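Local coordinates for putative uncharacterized protein (Trichoplax adhaerens, PDB 5OI9) that probably takes part in centriole assembly as a STIL-family protein, through an N-terminal domain that may bind CEP85, at residues D179-S193 with K321-K335. Sequence-based numbering, arbitrary orientation. Where two conformers were deposited one is given.
Sequences DEISINVTSGVVVPS and KFLYCQASDDIFMEK
M333 and I181 face each other near one end of a long antiparallel ladder, their backbones joined by two short bonds, I181 N to M333 O at 2.7 Å and M333 N to I181 O at 2.6 Å. The bend at the selenium (chi3 -64°) brings the methyl CE of selenomethionine M333 against I181 CG2 at 3.6 Å and also against I183 CD1. I331 continues this apolar row, laying CG2 beside I183 CB. On the other face, N184 ND2 donates to D330 OD1 at 2.7 Å in a nearly straight bond that lies in the amide plane but reaches the syn side of the carboxylate 28° out of its plane; N184 CG, anti to the backbone N (chi1 179°), carries the amide there. Farther along this face, T186 CG2 packs against the amide of Q326, whose NE2 holds a water, and V190 CG1 rests on Y324 CB while touching F322 CD1 obliquely. Strands 180-192 and 322-334 thus form an antiparallel pair within a mixed sheet of the STIL N-terminal domain; strand 167-176 borders 180-192 on its other edge. At the far end, K321 O receives S193 N at 3.2 Å and, weakly, S193 OG, while the lysine's aliphatic chain runs alongside that hydroxyl, with CE 3.6 Å from S193 CB. With an alanine here in place of K321, S193 would probably lose this hydrocarbon cover and E352 its weak, long ion-pair partner. Beyond this first shell, helix 45-61 covers I181, I183 and M333 through Q52, E45 and R49. Helix 139-155 packs on the K321 end of the ladder, where Y142 meets the Y324 ring and F146 that of F322.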
# COMPACT_ATOMS: atom_id res chain seq x y z
N ASP A 179 -8.41 -38.41 4.53
CA ASP A 179 -9.51 -37.74 5.20
C ASP A 179 -9.67 -36.28 4.78
O ASP A 179 -10.80 -35.84 4.53
CB ASP A 179 -9.32 -37.80 6.72
CG ASP A 179 -9.28 -39.22 7.24
OD1 ASP A 179 -9.92 -40.10 6.63
OD2 ASP A 179 -8.60 -39.46 8.27
N GLU A 180 -8.58 -35.53 4.72
CA GLU A 180 -8.70 -34.08 4.63
C GLU A 180 -7.49 -33.50 3.93
O GLU A 180 -6.46 -34.16 3.73
CB GLU A 180 -8.84 -33.46 6.02
CG GLU A 180 -7.58 -33.62 6.87
CD GLU A 180 -7.81 -33.31 8.33
OE1 GLU A 180 -8.87 -32.74 8.67
OE2 GLU A 180 -6.92 -33.64 9.15
N ILE A 181 -7.62 -32.23 3.55
CA ILE A 181 -6.51 -31.40 3.11
C ILE A 181 -6.18 -30.44 4.25
O ILE A 181 -7.07 -29.73 4.74
CB ILE A 181 -6.85 -30.64 1.82
CG1 ILE A 181 -7.40 -31.61 0.76
CG2 ILE A 181 -5.63 -29.90 1.30
CD1 ILE A 181 -8.09 -30.92 -0.40
N SER A 182 -4.93 -30.43 4.68
CA SER A 182 -4.47 -29.53 5.73
C SER A 182 -3.46 -28.56 5.15
O SER A 182 -2.60 -28.94 4.35
CB SER A 182 -3.85 -30.31 6.90
OG SER A 182 -2.69 -31.01 6.49
N ILE A 183 -3.57 -27.29 5.53
CA ILE A 183 -2.69 -26.24 5.03
C ILE A 183 -2.25 -25.36 6.19
O ILE A 183 -3.08 -24.89 6.97
CB ILE A 183 -3.37 -25.37 3.95
CG1 ILE A 183 -3.99 -26.23 2.85
CG2 ILE A 183 -2.37 -24.39 3.34
CD1 ILE A 183 -4.61 -25.43 1.73
N ASN A 184 -0.95 -25.12 6.29
CA ASN A 184 -0.41 -24.10 7.19
C ASN A 184 -0.11 -22.86 6.35
O ASN A 184 0.76 -22.88 5.48
CB ASN A 184 0.85 -24.59 7.90
CG ASN A 184 1.45 -23.53 8.81
OD1 ASN A 184 2.45 -22.90 8.47
ND2 ASN A 184 0.83 -23.32 9.96
N VAL A 185 -0.85 -21.78 6.62
CA VAL A 185 -0.73 -20.54 5.86
C VAL A 185 0.03 -19.54 6.71
O VAL A 185 -0.41 -19.17 7.80
CB VAL A 185 -2.11 -19.99 5.46
CG1 VAL A 185 -1.96 -18.72 4.65
CG2 VAL A 185 -2.90 -21.04 4.70
N THR A 186 1.19 -19.10 6.23
CA THR A 186 1.98 -18.05 6.86
C THR A 186 2.01 -16.85 5.93
O THR A 186 2.28 -16.99 4.73
CB THR A 186 3.40 -18.52 7.17
OG1 THR A 186 3.36 -19.59 8.13
CG2 THR A 186 4.23 -17.38 7.73
N SER A 187 1.75 -15.66 6.48
CA SER A 187 1.71 -14.42 5.72
C SER A 187 2.70 -13.43 6.30
O SER A 187 2.73 -13.22 7.52
CB SER A 187 0.30 -13.82 5.72
OG SER A 187 -0.05 -13.37 7.02
N GLY A 188 3.50 -12.82 5.43
CA GLY A 188 4.46 -11.82 5.86
C GLY A 188 4.30 -10.55 5.04
O GLY A 188 3.95 -10.59 3.86
N VAL A 189 4.57 -9.42 5.69
CA VAL A 189 4.41 -8.11 5.08
C VAL A 189 5.59 -7.22 5.46
O VAL A 189 6.18 -7.38 6.53
CB VAL A 189 3.07 -7.45 5.48
CG1 VAL A 189 3.10 -7.03 6.95
CG2 VAL A 189 2.74 -6.27 4.58
N VAL A 190 5.93 -6.29 4.58
CA VAL A 190 6.87 -5.23 4.87
C VAL A 190 6.23 -3.90 4.49
O VAL A 190 5.59 -3.79 3.44
CB VAL A 190 8.23 -5.41 4.14
CG1 VAL A 190 8.97 -6.61 4.69
CG2 VAL A 190 8.02 -5.56 2.65
N VAL A 191 6.37 -2.91 5.36
CA VAL A 191 5.83 -1.57 5.13
C VAL A 191 6.92 -0.56 5.49
O VAL A 191 7.62 -0.75 6.49
CB VAL A 191 4.56 -1.34 5.95
CG1 VAL A 191 4.09 0.11 5.83
CG2 VAL A 191 3.46 -2.29 5.51
N PRO A 192 7.10 0.51 4.72
CA PRO A 192 8.04 1.56 5.14
C PRO A 192 7.62 2.13 6.48
O PRO A 192 6.43 2.35 6.74
CB PRO A 192 7.94 2.60 4.02
CG PRO A 192 7.45 1.85 2.84
CD PRO A 192 6.55 0.78 3.38
N SER A 193 8.59 2.34 7.36
CA SER A 193 8.30 2.81 8.70
C SER A 193 8.23 4.32 8.81
O SER A 193 7.73 4.83 9.81
CB SER A 193 9.35 2.28 9.68
OG SER A 193 10.64 2.76 9.35
N LYS A 321 14.38 2.20 6.55
CA LYS A 321 13.89 1.39 7.66
C LYS A 321 12.47 0.93 7.36
O LYS A 321 11.67 1.67 6.79
CB LYS A 321 13.93 2.19 8.96
CG LYS A 321 13.46 1.42 10.18
CD LYS A 321 13.10 2.35 11.32
CE LYS A 321 11.96 1.78 12.15
NZ LYS A 321 11.39 2.77 13.10
N PHE A 322 12.16 -0.31 7.74
CA PHE A 322 10.86 -0.88 7.44
C PHE A 322 10.29 -1.63 8.64
O PHE A 322 11.03 -2.16 9.47
CB PHE A 322 10.92 -1.81 6.22
CG PHE A 322 11.90 -2.94 6.35
CD1 PHE A 322 11.51 -4.17 6.88
CD2 PHE A 322 13.21 -2.79 5.94
CE1 PHE A 322 12.41 -5.21 6.99
CE2 PHE A 322 14.12 -3.84 6.05
CZ PHE A 322 13.72 -5.05 6.58
N LEU A 323 8.97 -1.65 8.71
CA LEU A 323 8.26 -2.52 9.63
C LEU A 323 8.00 -3.86 8.95
O LEU A 323 7.84 -3.93 7.73
CB LEU A 323 6.92 -1.90 10.06
CG LEU A 323 6.92 -0.43 10.44
CD1 LEU A 323 5.49 0.05 10.63
CD2 LEU A 323 7.74 -0.21 11.70
N TYR A 324 7.95 -4.92 9.75
CA TYR A 324 7.68 -6.24 9.20
C TYR A 324 7.25 -7.17 10.33
O TYR A 324 7.62 -6.95 11.49
CB TYR A 324 8.90 -6.82 8.48
CG TYR A 324 10.05 -7.15 9.40
CD1 TYR A 324 10.86 -6.15 9.93
CD2 TYR A 324 10.33 -8.46 9.75
CE1 TYR A 324 11.91 -6.45 10.78
CE2 TYR A 324 11.38 -8.78 10.58
CZ TYR A 324 12.17 -7.77 11.10
OH TYR A 324 13.22 -8.08 11.93
N CYS A 325 6.47 -8.18 9.97
CA CYS A 325 6.15 -9.28 10.87
C CYS A 325 5.41 -10.36 10.10
O CYS A 325 5.11 -10.19 8.91
CB CYS A 325 5.31 -8.83 12.06
SG CYS A 325 3.55 -8.65 11.71
N GLN A 326 5.10 -11.47 10.76
CA GLN A 326 4.36 -12.54 10.11
C GLN A 326 3.27 -13.05 11.03
O GLN A 326 3.30 -12.84 12.25
CB GLN A 326 5.28 -13.70 9.70
CG GLN A 326 5.87 -14.45 10.88
CD GLN A 326 6.47 -15.78 10.47
OE1 GLN A 326 7.39 -15.84 9.65
NE2 GLN A 326 5.95 -16.87 11.03
N ALA A 327 2.29 -13.72 10.43
CA ALA A 327 1.23 -14.39 11.15
C ALA A 327 0.92 -15.69 10.43
O ALA A 327 1.13 -15.82 9.22
CB ALA A 327 -0.03 -13.52 11.25
N SER A 328 0.44 -16.68 11.19
CA SER A 328 0.18 -17.98 10.61
C SER A 328 -0.98 -18.65 11.33
O SER A 328 -1.25 -18.37 12.50
CB SER A 328 1.42 -18.88 10.65
OG SER A 328 1.87 -19.07 11.98
N ASP A 329 -1.66 -19.53 10.61
CA ASP A 329 -2.75 -20.31 11.16
C ASP A 329 -2.96 -21.53 10.28
O ASP A 329 -2.60 -21.53 9.10
CB ASP A 329 -4.04 -19.47 11.26
CG ASP A 329 -5.09 -20.11 12.15
OD1 ASP A 329 -4.90 -21.27 12.57
OD2 ASP A 329 -6.10 -19.43 12.44
N ASP A 330 -3.51 -22.58 10.87
CA ASP A 330 -3.83 -23.79 10.13
C ASP A 330 -5.28 -23.75 9.66
O ASP A 330 -6.15 -23.16 10.31
CB ASP A 330 -3.61 -25.04 11.00
CG ASP A 330 -2.17 -25.22 11.41
OD1 ASP A 330 -1.27 -24.92 10.60
OD2 ASP A 330 -1.93 -25.66 12.55
N ILE A 331 -5.53 -24.38 8.52
CA ILE A 331 -6.88 -24.63 8.04
C ILE A 331 -6.97 -26.10 7.66
O ILE A 331 -6.02 -26.68 7.13
CB ILE A 331 -7.25 -23.71 6.85
CG1 ILE A 331 -8.71 -23.91 6.45
CG2 ILE A 331 -6.33 -23.96 5.65
CD1 ILE A 331 -9.17 -23.03 5.31
N PHE A 332 -8.11 -26.71 7.95
CA PHE A 332 -8.36 -28.11 7.64
C PHE A 332 -9.58 -28.18 6.73
O PHE A 332 -10.65 -27.70 7.08
CB PHE A 332 -8.57 -28.93 8.91
CG PHE A 332 -7.39 -28.89 9.85
CD1 PHE A 332 -6.36 -29.80 9.72
CD2 PHE A 332 -7.32 -27.93 10.84
CE1 PHE A 332 -5.27 -29.76 10.57
CE2 PHE A 332 -6.23 -27.89 11.70
CZ PHE A 332 -5.21 -28.80 11.56
N MSE A 333 -9.40 -28.77 5.55
CA MSE A 333 -10.45 -28.81 4.55
C MSE A 333 -10.88 -30.22 4.21
O MSE A 333 -10.06 -31.11 4.04
CB MSE A 333 -9.98 -28.12 3.27
CG MSE A 333 -9.48 -26.71 3.44
SE MSE A 333 -9.23 -25.91 1.69
CE MSE A 333 -7.83 -27.06 1.00
N GLU A 334 -12.20 -30.41 4.10
CA GLU A 334 -12.72 -31.66 3.59
C GLU A 334 -12.30 -31.84 2.13
O GLU A 334 -12.11 -30.87 1.39
CB GLU A 334 -14.25 -31.69 3.70
CG GLU A 334 -14.77 -31.65 5.13
CD GLU A 334 -14.60 -32.98 5.84
OE1 GLU A 334 -14.66 -34.03 5.16
OE2 GLU A 334 -14.40 -32.98 7.07
N LYS A 335 -12.15 -33.10 1.73
CA LYS A 335 -11.88 -33.42 0.33
C LYS A 335 -12.94 -32.82 -0.58
O LYS A 335 -12.62 -32.21 -1.61
CB LYS A 335 -11.81 -34.93 0.15
CG LYS A 335 -10.61 -35.58 0.80
CD LYS A 335 -9.34 -35.15 0.10
CE LYS A 335 -8.32 -36.26 0.12
NZ LYS A 335 -8.90 -37.55 -0.36
O HOH W 1 -13.16 -35.01 3.34
O HOH W 2 6.16 -19.69 10.11